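Local coordinates for extracellular solute-binding protein family 1 (Pseudothermotoga lettingae, PDB 5CI5) that binds the sugar alpha-D-tagatopyranose and probably delivers it, as an extracellular solute-binding protein, to an ABC transporter for uptake, at residues T24-A34 / S54-Y65; G131-R139 / W331-T341. All coordinates share one frame; numbering follows the deposited sequence.

Contact 1. Residues T24-A34 / S54-Y65. With T6T (alpha-D-tagatopyranose), chain C.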
loop_
_atom_site.group_PDB
_atom_site.type_symbol
_atom_site.label_atom_id
_atom_site.label_comp_id
_atom_site.label_asym_id
_atom_site.label_seq_id
_atom_site.Cartn_x
_atom_site.Cartn_y
_atom_site.Cartn_z
ATOM N N THR A 24 -13.066 3.300 27.401
ATOM C CA THR A 24 -11.608 3.347 27.344
ATOM C C THR A 24 -11.195 3.824 25.963
ATOM O O THR A 24 -11.818 3.419 24.978
ATOM C CB THR A 24 -10.978 1.969 27.606
ATOM O OG1 THR A 24 -11.418 1.467 28.876
ATOM C CG2 THR A 24 -9.458 2.057 27.589
ATOM N N LEU A 25 -10.156 4.657 25.875
ATOM C CA LEU A 25 -9.660 5.060 24.549
ATOM C C LEU A 25 -9.318 3.820 23.742
ATOM O O LEU A 25 -8.542 2.973 24.185
ATOM C CB LEU A 25 -8.448 5.984 24.673
ATOM C CG LEU A 25 -7.972 6.667 23.405
ATOM C CD1 LEU A 25 -9.036 7.626 22.855
ATOM C CD2 LEU A 25 -6.678 7.426 23.662
ATOM N N THR A 26 -9.891 3.710 22.549
ATOM C CA THR A 26 -9.712 2.522 21.731
ATOM C C THR A 26 -9.033 2.898 20.422
ATOM O O THR A 26 -9.526 3.801 19.721
ATOM C CB THR A 26 -11.068 1.840 21.427
ATOM O OG1 THR A 26 -11.698 1.475 22.661
ATOM C CG2 THR A 26 -10.913 0.589 20.578
ATOM N N ILE A 27 -7.937 2.198 20.080
ATOM C CA ILE A 27 -7.282 2.354 18.786
ATOM C C ILE A 27 -7.378 1.067 17.970
ATOM O O ILE A 27 -7.145 -0.012 18.480
ATOM C CB ILE A 27 -5.797 2.802 18.927
ATOM C CG1 ILE A 27 -5.162 3.061 17.550
ATOM C CG2 ILE A 27 -4.951 1.806 19.720
ATOM C CD1 ILE A 27 -3.750 3.671 17.595
ATOM N N TRP A 28 -7.737 1.202 16.696
ATOM C CA TRP A 28 -7.712 0.097 15.753
ATOM C C TRP A 28 -6.560 0.277 14.801
ATOM O O TRP A 28 -6.498 1.291 14.092
ATOM C CB TRP A 28 -9.009 0.023 14.966
ATOM C CG TRP A 28 -10.142 -0.501 15.766
ATOM C CD1 TRP A 28 -10.163 -0.737 17.115
ATOM C CD2 TRP A 28 -11.425 -0.894 15.266
ATOM N NE1 TRP A 28 -11.398 -1.250 17.487
ATOM C CE2 TRP A 28 -12.179 -1.360 16.368
ATOM C CE3 TRP A 28 -12.010 -0.904 13.994
ATOM C CZ2 TRP A 28 -13.488 -1.816 16.230
ATOM C CZ3 TRP A 28 -13.310 -1.367 13.869
ATOM C CH2 TRP A 28 -14.028 -1.814 14.969
ATOM N N ILE A 29 -5.674 -0.719 14.764
ATOM C CA ILE A 29 -4.506 -0.707 13.898
ATOM C C ILE A 29 -4.706 -1.790 12.861
ATOM O O ILE A 29 -4.951 -2.949 13.193
ATOM C CB ILE A 29 -3.217 -0.940 14.684
ATOM C CG1 ILE A 29 -3.108 0.090 15.806
ATOM C CG2 ILE A 29 -1.992 -0.863 13.767
ATOM C CD1 ILE A 29 -2.030 -0.168 16.815
ATOM N N GLY A 30 -4.627 -1.380 11.602
ATOM C CA GLY A 30 -4.931 -2.264 10.503
ATOM C C GLY A 30 -3.894 -2.265 9.403
ATOM O O GLY A 30 -3.158 -1.301 9.212
ATOM N N GLY A 31 -3.844 -3.381 8.689
ATOM C CA GLY A 31 -2.950 -3.523 7.563
ATOM C C GLY A 31 -1.746 -4.331 7.951
ATOM O O GLY A 31 -1.658 -4.872 9.060
ATOM N N GLN A 32 -0.784 -4.414 7.043
ATOM C CA GLN A 32 0.371 -5.260 7.273
ATOM C C GLN A 32 1.191 -4.848 8.508
ATOM O O GLN A 32 1.793 -5.706 9.131
ATOM C CB GLN A 32 1.254 -5.267 6.029
ATOM C CG GLN A 32 0.580 -5.772 4.792
ATOM C CD GLN A 32 -0.026 -4.689 3.927
ATOM O OE1 GLN A 32 -0.414 -3.595 4.386
ATOM N NE2 GLN A 32 -0.126 -4.990 2.636
ATOM N N VAL A 33 1.180 -3.568 8.877
ATOM C CA VAL A 33 1.992 -3.095 9.992
ATOM C C VAL A 33 1.432 -3.597 11.330
ATOM O O VAL A 33 2.104 -3.561 12.349
ATOM C CB VAL A 33 2.108 -1.533 9.970
ATOM C CG1 VAL A 33 0.945 -0.871 10.660
ATOM C CG2 VAL A 33 3.399 -1.071 10.609
ATOM N N ALA A 34 0.204 -4.091 11.323
ATOM C CA ALA A 34 -0.384 -4.632 12.543
ATOM C C ALA A 34 0.300 -5.937 12.956
ATOM O O ALA A 34 0.107 -6.397 14.071
ATOM C CB ALA A 34 -1.894 -4.838 12.366
ATOM N N SER A 54 -5.641 4.839 29.675
ATOM C CA SER A 54 -5.652 3.423 29.314
ATOM C C SER A 54 -6.076 3.258 27.849
ATOM O O SER A 54 -7.006 3.929 27.389
ATOM C CB SER A 54 -6.589 2.653 30.247
ATOM O OG SER A 54 -6.628 1.273 29.936
ATOM N N VAL A 55 -5.389 2.391 27.113
ATOM C CA VAL A 55 -5.727 2.168 25.712
ATOM C C VAL A 55 -6.086 0.737 25.402
ATOM O O VAL A 55 -5.346 -0.201 25.700
ATOM C CB VAL A 55 -4.572 2.575 24.782
ATOM C CG1 VAL A 55 -4.971 2.397 23.326
ATOM C CG2 VAL A 55 -4.189 4.016 25.040
ATOM N N GLU A 56 -7.235 0.582 24.772
ATOM C CA GLU A 56 -7.654 -0.706 24.255
ATOM C C GLU A 56 -7.192 -0.765 22.814
ATOM O O GLU A 56 -7.512 0.119 22.020
ATOM C CB GLU A 56 -9.174 -0.871 24.345
ATOM C CG GLU A 56 -9.742 -0.998 25.760
ATOM C CD GLU A 56 -9.921 -2.439 26.225
ATOM O OE1 GLU A 56 -9.599 -3.379 25.462
ATOM O OE2 GLU A 56 -10.396 -2.627 27.364
ATOM N N VAL A 57 -6.415 -1.790 22.485
ATOM C CA VAL A 57 -5.856 -1.954 21.153
ATOM C C VAL A 57 -6.523 -3.141 20.436
ATOM O O VAL A 57 -6.709 -4.223 21.019
ATOM C CB VAL A 57 -4.333 -2.184 21.195
ATOM C CG1 VAL A 57 -3.773 -2.410 19.769
ATOM C CG2 VAL A 57 -3.607 -1.035 21.889
ATOM N N GLN A 58 -6.910 -2.955 19.178
ATOM C CA GLN A 58 -7.306 -4.102 18.367
ATOM C C GLN A 58 -6.525 -4.046 17.042
ATOM O O GLN A 58 -6.431 -2.990 16.400
ATOM C CB GLN A 58 -8.821 -4.134 18.130
ATOM C CG GLN A 58 -9.325 -5.392 17.415
ATOM C CD GLN A 58 -10.841 -5.557 17.499
ATOM O OE1 GLN A 58 -11.509 -4.879 18.283
ATOM N NE2 GLN A 58 -11.387 -6.470 16.692
ATOM N N LEU A 59 -5.935 -5.183 16.680
ATOM C CA LEU A 59 -5.116 -5.330 15.475
ATOM C C LEU A 59 -5.894 -6.074 14.413
ATOM O O LEU A 59 -6.576 -7.059 14.707
ATOM C CB LEU A 59 -3.821 -6.099 15.790
ATOM C CG LEU A 59 -2.982 -5.526 16.935
ATOM C CD1 LEU A 59 -1.768 -6.418 17.275
ATOM C CD2 LEU A 59 -2.541 -4.131 16.605
ATOM N N PHE A 60 -5.759 -5.629 13.169
ATOM C CA PHE A 60 -6.516 -6.191 12.056
ATOM C C PHE A 60 -5.619 -6.494 10.867
ATOM O O PHE A 60 -4.888 -5.616 10.408
ATOM C CB PHE A 60 -7.592 -5.225 11.559
ATOM C CG PHE A 60 -8.640 -4.872 12.566
ATOM C CD1 PHE A 60 -8.388 -3.925 13.525
ATOM C CD2 PHE A 60 -9.902 -5.458 12.519
ATOM C CE1 PHE A 60 -9.356 -3.551 14.420
ATOM C CE2 PHE A 60 -10.880 -5.092 13.423
ATOM C CZ PHE A 60 -10.600 -4.149 14.390
ATOM N N GLY A 61 -5.747 -7.693 10.307
ATOM C CA GLY A 61 -5.106 -7.989 9.034
ATOM C C GLY A 61 -5.664 -7.154 7.888
ATOM O O GLY A 61 -6.810 -6.707 7.903
ATOM N N PHE A 62 -4.858 -6.950 6.864
ATOM C CA PHE A 62 -5.266 -6.081 5.783
ATOM C C PHE A 62 -6.486 -6.539 5.029
ATOM O O PHE A 62 -7.344 -5.738 4.720
ATOM C CB PHE A 62 -4.137 -5.903 4.752
ATOM C CG PHE A 62 -4.514 -5.007 3.595
ATOM C CD1 PHE A 62 -4.712 -3.649 3.792
ATOM C CD2 PHE A 62 -4.697 -5.522 2.337
ATOM C CE1 PHE A 62 -5.070 -2.819 2.749
ATOM C CE2 PHE A 62 -5.061 -4.692 1.275
ATOM C CZ PHE A 62 -5.251 -3.344 1.482
ATOM N N ASP A 63 -6.577 -7.824 4.731
ATOM C CA ASP A 63 -7.472 -8.261 3.666
ATOM C C ASP A 63 -8.954 -8.078 4.028
ATOM O O ASP A 63 -9.792 -7.975 3.130
ATOM C CB ASP A 63 -7.204 -9.718 3.306
ATOM C CG ASP A 63 -5.859 -9.929 2.616
ATOM O OD1 ASP A 63 -5.087 -8.970 2.451
ATOM O OD2 ASP A 63 -5.573 -11.083 2.224
ATOM N N THR A 64 -9.269 -8.025 5.315
ATOM C CA THR A 64 -10.664 -7.832 5.737
ATOM C C THR A 64 -10.879 -6.552 6.527
ATOM O O THR A 64 -11.981 -6.323 7.051
ATOM C CB THR A 64 -11.183 -9.018 6.591
ATOM O OG1 THR A 64 -10.404 -9.162 7.779
ATOM C CG2 THR A 64 -11.119 -10.299 5.797
ATOM N N TYR A 65 -9.866 -5.686 6.590
ATOM C CA TYR A 65 -9.967 -4.550 7.497
ATOM C C TYR A 65 -10.972 -3.492 7.003
ATOM O O TYR A 65 -11.713 -2.937 7.814
ATOM C CB TYR A 65 -8.587 -3.925 7.736
ATOM C CG TYR A 65 -8.602 -2.722 8.671
ATOM C CD1 TYR A 65 -9.300 -2.761 9.874
ATOM C CD2 TYR A 65 -7.915 -1.547 8.350
ATOM C CE1 TYR A 65 -9.303 -1.673 10.742
ATOM C CE2 TYR A 65 -7.916 -0.439 9.221
ATOM C CZ TYR A 65 -8.633 -0.507 10.396
ATOM O OH TYR A 65 -8.664 0.554 11.264
HETATM O O3 T6T C . 0.508 0.822 0.612
HETATM C C3 T6T C . -0.297 0.487 1.738
HETATM C C4 T6T C . -1.763 0.737 1.383
HETATM O O4 T6T C . -1.931 2.083 0.916
HETATM C C5 T6T C . -2.164 -0.260 0.319
HETATM O O5 T6T C . -3.534 -0.075 -0.043
HETATM C C6 T6T C . -1.914 -1.684 0.806
HETATM O O6 T6T C . -0.527 -1.835 1.105
HETATM C C2 T6T C . -0.058 -0.938 2.118
HETATM O O2 T6T C . -0.730 -1.224 3.351
HETATM C C1 T6T C . 1.448 -1.224 2.307
HETATM O O1 T6T C . 2.063 -0.383 3.212
HETATM O O HOH W 1 -9.230 5.511 28.250
HETATM O O HOH W 2 -12.069 -2.792 19.868
#
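L25 to G30 runs parallel beside V55 to F60, the axes 4.6 Å apart and 21° askew, and backbone hydrogen bonds alternate from E56 N on L25 O to G31 N on F60 O. With helix 37-51 between them, the strands form a beta-alpha-beta unit of the solute-binding protein fold. One side of the sheet is aliphatic. I27 reaches V55 CG1 and V57 CG2 through CG2, and I29 CB meets L59 CD2 at 3.8 Å. The other side mixes the rings of W28 and F60 with the polar T26, E56 and Q58. The F60 tip lies over a face of the W28 indole, CE1 3.4 Å from W28 CG, with the ring planes 47° apart. CG of F60 is anti to the carbonyl carbon (chi1 -62°), which turns the ring across onto W28 of the neighbouring strand. The Y65 ring faces G30 CA in a CH-pi contact, too close to leave room for a CB there. Its hydroxyl is hydrogen-bonded to F83 O. A water joins W28 NE1 to Q58 OE1. Past the strands, F62 CZ lies 3.8 Å from sugar C6, and O2 of the tagatose donates a 2.6 Å hydrogen bond to Q32 OE1.

Contact 2. Residues G131-R139 / W331-T341. With T6T (alpha-D-tagatopyranose), chain C.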
loop_
_atom_site.group_PDB
_atom_site.type_symbol
_atom_site.label_atom_id
_atom_site.label_comp_id
_atom_site.label_asym_id
_atom_site.label_seq_id
_atom_site.Cartn_x
_atom_site.Cartn_y
_atom_site.Cartn_z
ATOM N N GLY A 131 -7.673 13.202 8.220
ATOM C CA GLY A 131 -6.760 12.213 8.738
ATOM C C GLY A 131 -5.352 12.734 8.895
ATOM O O GLY A 131 -4.956 13.740 8.273
ATOM N N LEU A 132 -4.588 12.052 9.743
ATOM C CA LEU A 132 -3.177 12.384 9.975
ATOM C C LEU A 132 -2.335 11.238 9.415
ATOM O O LEU A 132 -2.313 10.170 10.006
ATOM C CB LEU A 132 -2.883 12.571 11.464
ATOM C CG LEU A 132 -1.408 12.767 11.828
ATOM C CD1 LEU A 132 -0.731 13.823 10.941
ATOM C CD2 LEU A 132 -1.304 13.104 13.302
ATOM N N PRO A 133 -1.669 11.449 8.266
ATOM C CA PRO A 133 -0.817 10.370 7.724
ATOM C C PRO A 133 0.219 9.934 8.759
ATOM O O PRO A 133 0.948 10.784 9.278
ATOM C CB PRO A 133 -0.168 11.027 6.492
ATOM C CG PRO A 133 -1.177 12.046 6.074
ATOM C CD PRO A 133 -1.667 12.626 7.383
ATOM N N TRP A 134 0.273 8.638 9.038
ATOM C CA TRP A 134 1.191 8.088 10.041
ATOM C C TRP A 134 2.393 7.353 9.407
ATOM O O TRP A 134 3.530 7.564 9.821
ATOM C CB TRP A 134 0.443 7.148 10.994
ATOM C CG TRP A 134 1.355 6.658 12.074
ATOM C CD1 TRP A 134 1.757 7.371 13.189
ATOM C CD2 TRP A 134 2.060 5.410 12.128
ATOM N NE1 TRP A 134 2.640 6.620 13.936
ATOM C CE2 TRP A 134 2.841 5.419 13.314
ATOM C CE3 TRP A 134 2.088 4.271 11.312
ATOM C CZ2 TRP A 134 3.661 4.353 13.686
ATOM C CZ3 TRP A 134 2.908 3.193 11.693
ATOM C CH2 TRP A 134 3.675 3.245 12.876
ATOM N N TYR A 135 2.150 6.449 8.453
ATOM C CA TYR A 135 3.252 5.957 7.628
ATOM C C TYR A 135 2.863 6.009 6.176
ATOM O O TYR A 135 1.688 6.082 5.829
ATOM C CB TYR A 135 3.699 4.541 8.027
ATOM C CG TYR A 135 3.054 3.318 7.378
ATOM C CD1 TYR A 135 3.355 2.959 6.072
ATOM C CD2 TYR A 135 2.237 2.468 8.113
ATOM C CE1 TYR A 135 2.824 1.799 5.509
ATOM C CE2 TYR A 135 1.711 1.301 7.568
ATOM C CZ TYR A 135 2.017 0.975 6.269
ATOM O OH TYR A 135 1.480 -0.206 5.782
ATOM N N THR A 136 3.890 6.061 5.342
ATOM C CA THR A 136 3.678 6.091 3.911
ATOM C C THR A 136 4.662 5.136 3.217
ATOM O O THR A 136 5.466 4.436 3.872
ATOM C CB THR A 136 3.803 7.538 3.381
ATOM O OG1 THR A 136 3.366 7.605 2.016
ATOM C CG2 THR A 136 5.225 8.110 3.516
ATOM N N ASP A 137 4.546 5.087 1.899
ATOM C CA ASP A 137 5.328 4.196 1.072
ATOM C C ASP A 137 5.128 4.558 -0.392
ATOM O O ASP A 137 4.281 5.390 -0.735
ATOM C CB ASP A 137 4.927 2.723 1.317
ATOM C CG ASP A 137 3.456 2.417 0.937
ATOM O OD1 ASP A 137 3.065 2.729 -0.204
ATOM O OD2 ASP A 137 2.694 1.865 1.790
ATOM N N CYS A 138 5.925 3.934 -1.251
ATOM C CA CYS A 138 5.581 3.883 -2.667
ATOM C C CYS A 138 5.935 2.478 -3.115
ATOM O O CYS A 138 6.648 1.744 -2.413
ATOM C CB CYS A 138 6.300 4.959 -3.499
ATOM S SG CYS A 138 8.075 4.857 -3.547
ATOM N N ARG A 139 5.396 2.083 -4.257
ATOM C CA ARG A 139 5.567 0.703 -4.702
ATOM C C ARG A 139 6.648 0.560 -5.741
ATOM O O ARG A 139 6.816 1.394 -6.644
ATOM C CB ARG A 139 4.240 0.138 -5.211
ATOM C CG ARG A 139 3.477 -0.596 -4.124
ATOM C CD ARG A 139 2.042 -0.953 -4.461
ATOM N NE ARG A 139 1.545 -1.938 -3.494
ATOM C CZ ARG A 139 1.098 -1.655 -2.274
ATOM N NH1 ARG A 139 1.030 -0.394 -1.865
ATOM N NH2 ARG A 139 0.696 -2.640 -1.464
ATOM N N TRP A 331 10.908 4.081 16.173
ATOM C CA TRP A 331 10.343 3.078 15.276
ATOM C C TRP A 331 11.298 2.738 14.131
ATOM O O TRP A 331 11.586 1.572 13.880
ATOM C CB TRP A 331 9.001 3.561 14.716
ATOM C CG TRP A 331 8.312 2.485 13.984
ATOM C CD1 TRP A 331 8.667 1.968 12.774
ATOM C CD2 TRP A 331 7.161 1.767 14.413
ATOM N NE1 TRP A 331 7.796 0.963 12.412
ATOM C CE2 TRP A 331 6.865 0.816 13.407
ATOM C CE3 TRP A 331 6.339 1.842 15.540
ATOM C CZ2 TRP A 331 5.777 -0.050 13.496
ATOM C CZ3 TRP A 331 5.260 0.976 15.628
ATOM C CH2 TRP A 331 4.999 0.036 14.613
ATOM N N VAL A 332 11.810 3.748 13.439
ATOM C CA VAL A 332 12.747 3.514 12.342
ATOM C C VAL A 332 14.031 2.844 12.806
ATOM O O VAL A 332 14.558 1.954 12.120
ATOM C CB VAL A 332 13.110 4.832 11.635
ATOM C CG1 VAL A 332 14.421 4.688 10.816
ATOM C CG2 VAL A 332 11.973 5.225 10.773
ATOM N N GLU A 333 14.551 3.295 13.943
ATOM C CA GLU A 333 15.776 2.727 14.514
ATOM C C GLU A 333 15.613 1.236 14.703
ATOM O O GLU A 333 16.511 0.451 14.393
ATOM C CB GLU A 333 16.127 3.383 15.867
ATOM C CG GLU A 333 16.822 2.444 16.905
ATOM C CD GLU A 333 16.970 3.052 18.317
ATOM O OE1 GLU A 333 16.087 3.824 18.774
ATOM O OE2 GLU A 333 17.980 2.738 18.987
ATOM N N GLU A 334 14.475 0.850 15.250
ATOM C CA GLU A 334 14.250 -0.536 15.603
ATOM C C GLU A 334 13.840 -1.397 14.426
ATOM O O GLU A 334 14.307 -2.531 14.304
ATOM C CB GLU A 334 13.192 -0.630 16.693
ATOM C CG GLU A 334 13.656 -0.046 18.007
ATOM C CD GLU A 334 12.615 -0.162 19.100
ATOM O OE1 GLU A 334 11.462 -0.542 18.787
ATOM O OE2 GLU A 334 12.952 0.134 20.270
ATOM N N LYS A 335 12.971 -0.872 13.564
ATOM C CA LYS A 335 12.304 -1.717 12.566
ATOM C C LYS A 335 12.699 -1.455 11.115
ATOM O O LYS A 335 12.459 -2.308 10.261
ATOM C CB LYS A 335 10.777 -1.579 12.689
ATOM C CG LYS A 335 10.194 -1.966 14.069
ATOM C CD LYS A 335 10.676 -3.326 14.608
ATOM C CE LYS A 335 9.773 -4.460 14.162
ATOM N NZ LYS A 335 10.366 -5.800 14.410
ATOM N N GLY A 336 13.257 -0.284 10.811
ATOM C CA GLY A 336 13.698 -0.008 9.454
ATOM C C GLY A 336 12.597 0.140 8.409
ATOM O O GLY A 336 12.879 0.049 7.228
ATOM N N GLY A 337 11.358 0.342 8.846
ATOM C CA GLY A 337 10.253 0.616 7.949
ATOM C C GLY A 337 8.968 0.557 8.763
ATOM O O GLY A 337 8.986 0.125 9.923
ATOM N N PRO A 338 7.844 0.991 8.173
ATOM C CA PRO A 338 7.755 1.592 6.836
ATOM C C PRO A 338 8.293 3.025 6.821
ATOM O O PRO A 338 8.999 3.431 7.742
ATOM C CB PRO A 338 6.247 1.576 6.525
ATOM C CG PRO A 338 5.606 0.738 7.612
ATOM C CD PRO A 338 6.518 0.854 8.796
HETATM N N MSE A 339 7.947 3.797 5.798
HETATM C CA MSE A 339 8.466 5.137 5.671
HETATM C C MSE A 339 7.716 6.108 6.577
HETATM O O MSE A 339 6.474 6.137 6.574
HETATM C CB MSE A 339 8.363 5.601 4.220
HETATM C CG MSE A 339 8.909 6.971 3.956
HETATM SE SE MSE A 339 8.938 7.242 2.023
HETATM C CE MSE A 339 8.979 9.140 1.972
ATOM N N PRO A 340 8.465 6.910 7.352
ATOM C CA PRO A 340 7.786 7.922 8.156
ATOM C C PRO A 340 7.093 8.939 7.264
ATOM O O PRO A 340 7.642 9.308 6.225
ATOM C CB PRO A 340 8.925 8.600 8.952
ATOM C CG PRO A 340 10.133 7.658 8.850
ATOM C CD PRO A 340 9.920 6.835 7.619
ATOM N N THR A 341 5.913 9.390 7.667
ATOM C CA THR A 341 5.281 10.542 7.029
ATOM C C THR A 341 5.971 11.862 7.399
ATOM O O THR A 341 5.734 12.853 6.737
ATOM C CB THR A 341 3.807 10.646 7.399
ATOM O OG1 THR A 341 3.666 10.753 8.824
ATOM C CG2 THR A 341 3.075 9.419 6.886
HETATM O O3 T6T C . 0.508 0.822 0.612
HETATM C C3 T6T C . -0.297 0.487 1.738
HETATM C C4 T6T C . -1.763 0.737 1.383
HETATM O O4 T6T C . -1.931 2.083 0.916
HETATM C C5 T6T C . -2.164 -0.260 0.319
HETATM O O5 T6T C . -3.534 -0.075 -0.043
HETATM C C6 T6T C . -1.914 -1.684 0.806
HETATM O O6 T6T C . -0.527 -1.835 1.105
HETATM C C2 T6T C . -0.058 -0.938 2.118
HETATM O O2 T6T C . -0.730 -1.224 3.351
HETATM C C1 T6T C . 1.448 -1.224 2.307
HETATM O O1 T6T C . 2.063 -0.383 3.212
#
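Y135 and T136 meet P340 and M339 in a short antiparallel ladder, where strand 339-340 joins strand 128-138. W134 and Y135 form a classic beta bulge opposite W301. Of the backbone hydrogen bonds, T136 N to M339 O is nearly straight (2.9 Å, 173°), whereas M339 N to T136 O is weak. The hydroxyl of T341 adds a side-chain hydrogen bond to P133 O at 2.8 Å, approaching from above the carbonyl plane. In the apolar packing, CG2 of T341 lies against the P133-W134 backbone, and the extended selenomethionine M339 sets its CG against T136 CG2 at 3.9 Å.

Two contacts involve aromatic faces. W134 puts its CH2 corner onto the six-membered ring of W331, edge-to-face, with planes at 86°. W331 is itself held by NE1, which donates in its ring plane to G337 O. P338, after a cis peptide bond, lays CG over the centre of the Y135 ring, 3.5 Å from the centroid, in a CH-pi contact.

Polar groups grip the tagatose. With CG of Y135 between its backbone N and carbonyl carbon (chi1 90°), the ring lies against P338 and brings its OH to 2.6 Å from sugar O1. With alanine in place of Y135, P338 CG would probably lose the ring it lies over, and sugar O1 would keep D137 but not the phenol. OD2 of D137 accepts from both O1 and O3. R139 also has a salt bridge to E247. Its NH2 donates to sugar O6, and its NH1 to sugar O3 at 2.8 Å.

How the contacts relate
Both contacts reach the same mixed sheet and the same tagatose, and their centres lie about 16 Å apart. Contact 2 is fully buried and nearer the centre of the molecule. Contact 1 is partly buried, with strand 55-60 largely on the solvent side. Contact 1 pairs parallel strands close in sequence by a long regular ladder. Contact 2 joins segments 192 residues apart by a short antiparallel one, supplemented by prolines and a tryptophan pair. Their sugar chemistry differs too: contact 1 supplies an amide and a phenyl ring, contact 2 a hydroxyl, a carboxylate and a guanidinium. They touch directly where V33 CB meets Y135 CE2 at 3.7 Å.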